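Local coordinates for uncharacterized protein POB3N (PDB 4KHB) that probably acts, as a subunit of the histone chaperone FACT, in reorganising nucleosomes during transcription, replication and repair, this piece being its N-terminal PH-like part, at residues N29-K34 against E40-D45; K64-Q67 against G71-Q74. One frame throughout, in Å; residues are numbered along the deposited sequence.

Interaction 1. Residues N29-K34 against E40-D45; sequences NGLGWK and ETFTLD
Leu-31 and Leu-44 face each other as a hydrogen-bonded antiparallel pair, and the backbone N-H and C=O of each are spent on the other. Leu-31 N donates to Leu-44 O at 2.9 Å, and the return bond from Leu-44 N to Leu-31 O is also 2.9 Å. Two residues on, Trp-33 and Phe-42 repeat the exchange: Phe-42 N donates to Trp-33 O and Trp-33 N to Phe-42 O, both at 2.9 Å. Weaker CA-H...O contacts give all four of these oxygens a second neighbour; the shortest put Gly-30 CA and Gly-32 CA 3.2 Å from Leu-44 O and Phe-42 O respectively. At Gly-30 the backbone angles themselves call for glycine, and a CB would run into Leu-44 O. Of the polar ends, Trp-33 NE1 is satisfied by Ile-13 O and Asp-45 OD2 by the Ser-47 hydroxyl. The apolar face carries Leu-31, Trp-33, Phe-42 and Leu-44. There Leu-31 CD1 lies at the edge of the Phe-42 ring, 3.8 Å from CE2, and 3.4 Å from Leu-44 CB. With its CG anti to the backbone N (chi1 168°), Phe-42 swings its ring alongside the strand to meet that methyl. This hairpin ends the antiparallel sheet of the PH-like domain: strand 30-35 pairs on its other edge with strand 22-27, through backbone bonds of Gly-32 with Arg-25 and Lys-34 with Lys-23, and Leu-31 rests on Cys-24 and Phe-26, while strand 42-45 is outermost within the chain.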
loop_
_atom_site.group_PDB
_atom_site.type_symbol
_atom_site.label_atom_id
_atom_site.label_comp_id
_atom_site.label_asym_id
_atom_site.label_seq_id
_atom_site.Cartn_x
_atom_site.Cartn_y
_atom_site.Cartn_z
ATOM N N ASN H 29 -19.040 22.440 -4.997
ATOM C CA ASN H 29 -17.841 23.224 -4.701
ATOM C C ASN H 29 -16.701 22.426 -4.059
ATOM O O ASN H 29 -15.623 22.974 -3.813
ATOM C CB ASN H 29 -18.186 24.436 -3.822
ATOM C CG ASN H 29 -18.729 24.041 -2.463
ATOM O OD1 ASN H 29 -19.541 23.124 -2.345
ATOM N ND2 ASN H 29 -18.281 24.737 -1.426
ATOM N N GLY H 30 -16.935 21.144 -3.783
ATOM C CA GLY H 30 -15.900 20.296 -3.209
ATOM C C GLY H 30 -16.429 19.225 -2.270
ATOM O O GLY H 30 -17.617 18.899 -2.307
ATOM N N LEU H 31 -15.552 18.660 -1.439
ATOM C CA LEU H 31 -15.972 17.586 -0.537
ATOM C C LEU H 31 -15.630 17.871 0.923
ATOM O O LEU H 31 -14.640 18.545 1.228
ATOM C CB LEU H 31 -15.459 16.210 -1.011
ATOM C CG LEU H 31 -14.397 15.308 -0.350
ATOM C CD1 LEU H 31 -13.063 15.999 -0.180
ATOM C CD2 LEU H 31 -14.849 14.680 0.971
ATOM N N GLY H 32 -16.459 17.341 1.816
ATOM C CA GLY H 32 -16.230 17.471 3.240
ATOM C C GLY H 32 -16.417 16.141 3.935
ATOM O O GLY H 32 -17.323 15.368 3.609
ATOM N N TRP H 33 -15.561 15.888 4.916
ATOM C CA TRP H 33 -15.624 14.676 5.713
ATOM C C TRP H 33 -15.677 15.052 7.186
ATOM O O TRP H 33 -14.948 15.940 7.634
ATOM C CB TRP H 33 -14.423 13.779 5.417
ATOM C CG TRP H 33 -14.435 12.500 6.183
ATOM C CD1 TRP H 33 -15.066 11.340 5.840
ATOM C CD2 TRP H 33 -13.757 12.242 7.415
ATOM N NE1 TRP H 33 -14.834 10.378 6.795
ATOM C CE2 TRP H 33 -14.030 10.907 7.771
ATOM C CE3 TRP H 33 -12.949 13.013 8.255
ATOM C CZ2 TRP H 33 -13.521 10.327 8.935
ATOM C CZ3 TRP H 33 -12.445 12.436 9.405
ATOM C CH2 TRP H 33 -12.731 11.108 9.736
ATOM N N LYS H 34 -16.533 14.369 7.938
ATOM C CA LYS H 34 -16.710 14.670 9.350
ATOM C C LYS H 34 -16.693 13.347 10.109
ATOM O O LYS H 34 -17.503 12.455 9.843
ATOM C CB LYS H 34 -18.022 15.440 9.566
ATOM C CG LYS H 34 -18.831 15.068 10.801
ATOM C CD LYS H 34 -19.140 16.304 11.638
ATOM C CE LYS H 34 -19.931 17.325 10.817
ATOM N NZ LYS H 34 -21.026 17.983 11.581
ATOM N N GLU H 40 -11.090 16.724 13.883
ATOM C CA GLU H 40 -11.373 17.871 13.028
ATOM C C GLU H 40 -11.960 17.443 11.683
ATOM O O GLU H 40 -11.596 16.401 11.140
ATOM C CB GLU H 40 -10.096 18.689 12.812
ATOM C CG GLU H 40 -9.227 18.824 14.057
ATOM C CD GLU H 40 -9.906 19.585 15.183
ATOM O OE1 GLU H 40 -10.867 20.337 14.912
ATOM O OE2 GLU H 40 -9.485 19.416 16.346
ATOM N N THR H 41 -12.873 18.253 11.153
ATOM C CA THR H 41 -13.478 17.997 9.847
ATOM C C THR H 41 -12.500 18.353 8.728
ATOM O O THR H 41 -11.668 19.246 8.892
ATOM C CB THR H 41 -14.786 18.795 9.647
ATOM O OG1 THR H 41 -14.477 20.173 9.397
ATOM C CG2 THR H 41 -15.681 18.690 10.874
ATOM N N PHE H 42 -12.601 17.659 7.597
ATOM C CA PHE H 42 -11.698 17.896 6.475
ATOM C C PHE H 42 -12.472 18.472 5.293
ATOM O O PHE H 42 -13.627 18.108 5.060
ATOM C CB PHE H 42 -11.017 16.588 6.062
ATOM C CG PHE H 42 -10.298 16.663 4.744
ATOM C CD1 PHE H 42 -8.999 17.146 4.680
ATOM C CD2 PHE H 42 -10.910 16.227 3.572
ATOM C CE1 PHE H 42 -8.324 17.211 3.474
ATOM C CE2 PHE H 42 -10.240 16.290 2.361
ATOM C CZ PHE H 42 -8.945 16.783 2.315
ATOM N N THR H 43 -11.834 19.381 4.557
ATOM C CA THR H 43 -12.463 20.035 3.416
ATOM C C THR H 43 -11.502 20.056 2.224
ATOM O O THR H 43 -10.290 20.205 2.398
ATOM C CB THR H 43 -12.901 21.478 3.773
ATOM O OG1 THR H 43 -13.921 21.445 4.781
ATOM C CG2 THR H 43 -13.430 22.221 2.550
ATOM N N LEU H 44 -12.047 19.913 1.019
ATOM C CA LEU H 44 -11.263 19.992 -0.210
ATOM C C LEU H 44 -12.045 20.741 -1.281
ATOM O O LEU H 44 -13.120 20.301 -1.696
ATOM C CB LEU H 44 -10.894 18.590 -0.703
ATOM C CG LEU H 44 -10.160 18.463 -2.040
ATOM C CD1 LEU H 44 -8.774 19.076 -1.961
ATOM C CD2 LEU H 44 -10.071 17.006 -2.465
ATOM N N ASP H 45 -11.499 21.868 -1.727
ATOM C CA ASP H 45 -12.171 22.715 -2.705
ATOM C C ASP H 45 -12.070 22.106 -4.101
ATOM O O ASP H 45 -11.071 21.461 -4.434
ATOM C CB ASP H 45 -11.567 24.123 -2.681
ATOM C CG ASP H 45 -12.396 25.128 -3.453
ATOM O OD1 ASP H 45 -13.379 25.650 -2.880
ATOM O OD2 ASP H 45 -12.064 25.399 -4.626
#

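Interaction 2. Residues K64-Q67 against G71-Q74; sequences KILQ and GVIQ
Ile-65 and Ile-73 hold the hairpin together through a reciprocal pair of backbone bonds. Ile-65 N gives to Ile-73 O at 2.7 Å, almost straight at 175°, and Ile-73 N returns to Ile-65 O at 2.9 Å. Nearer the turn, Gln-67 N binds Gly-71 O at 3.1 Å, again nearly straight. A water joins the same two residues, donating to Gln-67 O and accepting from Gly-71 N. At the far end Lys-64 pairs with Gln-74, whose polar tips turn elsewhere: Lys-64 NZ forms a salt bridge with Glu-119, and Gln-74 binds Lys-170, Glu-62 and Met-41 O of the SPT16D chain. The two strands form an antiparallel beta hairpin within the mixed sheet of the PH-like domain, strand 61-66 pairing next with 51-56 and strand 72-78 with 13-15. On the Lys-64 face, Leu-66 and Val-72 lie side by side, CD2 to CG1 at 3.7 Å. On the other, Ile-65 CB sits 4.0 Å from Ile-73 CB. Gln-67, its chain extended beyond CG (chi2 171°), carries its amide across Ile-73, with NE2 3.6 Å from CD1, and sets OE1 near Gly-71 CA. Cutting Gln-67 back to an alanine would probably open a gap beside Ile-73 and leave CG1 and CD1 of that residue without their amide cover. A CB on Gly-71 would lie 2.7 Å from Gln-67 OE1, a clash.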
loop_
_atom_site.group_PDB
_atom_site.type_symbol
_atom_site.label_atom_id
_atom_site.label_comp_id
_atom_site.label_asym_id
_atom_site.label_seq_id
_atom_site.Cartn_x
_atom_site.Cartn_y
_atom_site.Cartn_z
ATOM N N LYS H 64 -9.558 7.368 -4.356
ATOM C CA LYS H 64 -8.314 8.097 -4.154
ATOM C C LYS H 64 -8.372 9.389 -4.947
ATOM O O LYS H 64 -8.485 9.362 -6.175
ATOM C CB LYS H 64 -7.114 7.252 -4.593
ATOM C CG LYS H 64 -5.759 7.875 -4.295
ATOM C CD LYS H 64 -4.672 7.240 -5.149
ATOM C CE LYS H 64 -4.383 5.819 -4.698
ATOM N NZ LYS H 64 -2.948 5.456 -4.864
ATOM N N ILE H 65 -8.290 10.520 -4.253
ATOM C CA ILE H 65 -8.371 11.812 -4.924
ATOM C C ILE H 65 -6.994 12.428 -5.118
ATOM O O ILE H 65 -6.225 12.589 -4.164
ATOM C CB ILE H 65 -9.289 12.800 -4.171
ATOM C CG1 ILE H 65 -10.727 12.276 -4.146
ATOM C CG2 ILE H 65 -9.275 14.162 -4.844
ATOM C CD1 ILE H 65 -11.668 13.077 -3.260
ATOM N N LEU H 66 -6.700 12.763 -6.370
ATOM C CA LEU H 66 -5.436 13.373 -6.745
ATOM C C LEU H 66 -5.623 14.881 -6.854
ATOM O O LEU H 66 -6.423 15.360 -7.662
ATOM C CB LEU H 66 -4.962 12.785 -8.076
ATOM C CG LEU H 66 -5.024 11.255 -8.126
ATOM C CD1 LEU H 66 -4.922 10.725 -9.547
ATOM C CD2 LEU H 66 -3.937 10.657 -7.253
ATOM N N GLN H 67 -4.888 15.623 -6.031
ATOM C CA GLN H 67 -4.960 17.083 -6.019
ATOM C C GLN H 67 -4.251 17.686 -7.235
ATOM O O GLN H 67 -3.397 17.034 -7.840
ATOM C CB GLN H 67 -4.365 17.628 -4.714
ATOM C CG GLN H 67 -5.197 17.327 -3.462
ATOM C CD GLN H 67 -4.475 17.688 -2.175
ATOM O OE1 GLN H 67 -3.409 18.301 -2.198
ATOM N NE2 GLN H 67 -5.048 17.295 -1.044
ATOM N N GLY H 71 -0.526 15.760 -3.952
ATOM C CA GLY H 71 -1.137 15.155 -2.779
ATOM C C GLY H 71 -2.216 14.132 -3.092
ATOM O O GLY H 71 -2.850 14.191 -4.149
ATOM N N VAL H 72 -2.430 13.196 -2.167
ATOM C CA VAL H 72 -3.497 12.205 -2.304
ATOM C C VAL H 72 -4.449 12.189 -1.106
ATOM O O VAL H 72 -4.016 12.261 0.047
ATOM C CB VAL H 72 -2.945 10.775 -2.553
ATOM C CG1 VAL H 72 -2.365 10.660 -3.948
ATOM C CG2 VAL H 72 -1.902 10.412 -1.511
ATOM N N ILE H 73 -5.746 12.103 -1.390
ATOM C CA ILE H 73 -6.756 11.959 -0.346
ATOM C C ILE H 73 -7.394 10.584 -0.499
ATOM O O ILE H 73 -7.962 10.268 -1.548
ATOM C CB ILE H 73 -7.843 13.047 -0.453
ATOM C CG1 ILE H 73 -7.209 14.436 -0.357
ATOM C CG2 ILE H 73 -8.884 12.874 0.651
ATOM C CD1 ILE H 73 -6.487 14.687 0.958
ATOM N N GLN H 74 -7.286 9.763 0.543
ATOM C CA GLN H 74 -7.809 8.403 0.499
ATOM C C GLN H 74 -9.108 8.241 1.283
ATOM O O GLN H 74 -9.149 8.453 2.497
ATOM C CB GLN H 74 -6.748 7.416 1.004
ATOM C CG GLN H 74 -5.592 7.198 0.035
ATOM C CD GLN H 74 -4.424 6.470 0.668
ATOM O OE1 GLN H 74 -3.405 7.077 1.004
ATOM N NE2 GLN H 74 -4.570 5.163 0.847
HETATM O O HOH W 1 -1.551 15.118 -6.896
#

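Interactions 1 and 2 illustrate how two sheets of a PH-like domain can meet through the inner faces of their hairpins. They follow one another along the chain, and their centres are about 13 Å apart. The apolar face of 40-45 packs on the face of interaction 2 that carries Ile-65 and Ile-73: Phe-42 CZ comes to 3.5 Å from Ile-73 CD1, and Leu-44 CD2 to 3.8 Å from Ile-65 CG2. Leu-44 CD1 also comes within 4.2 Å of Gln-67 NE2. Ile-73 CD1 thus has both the Phe-42 ring and the Gln-67 amide as neighbours. Of the two contacts, interaction 2 alone touches the SPT16D chain, through Gln-74.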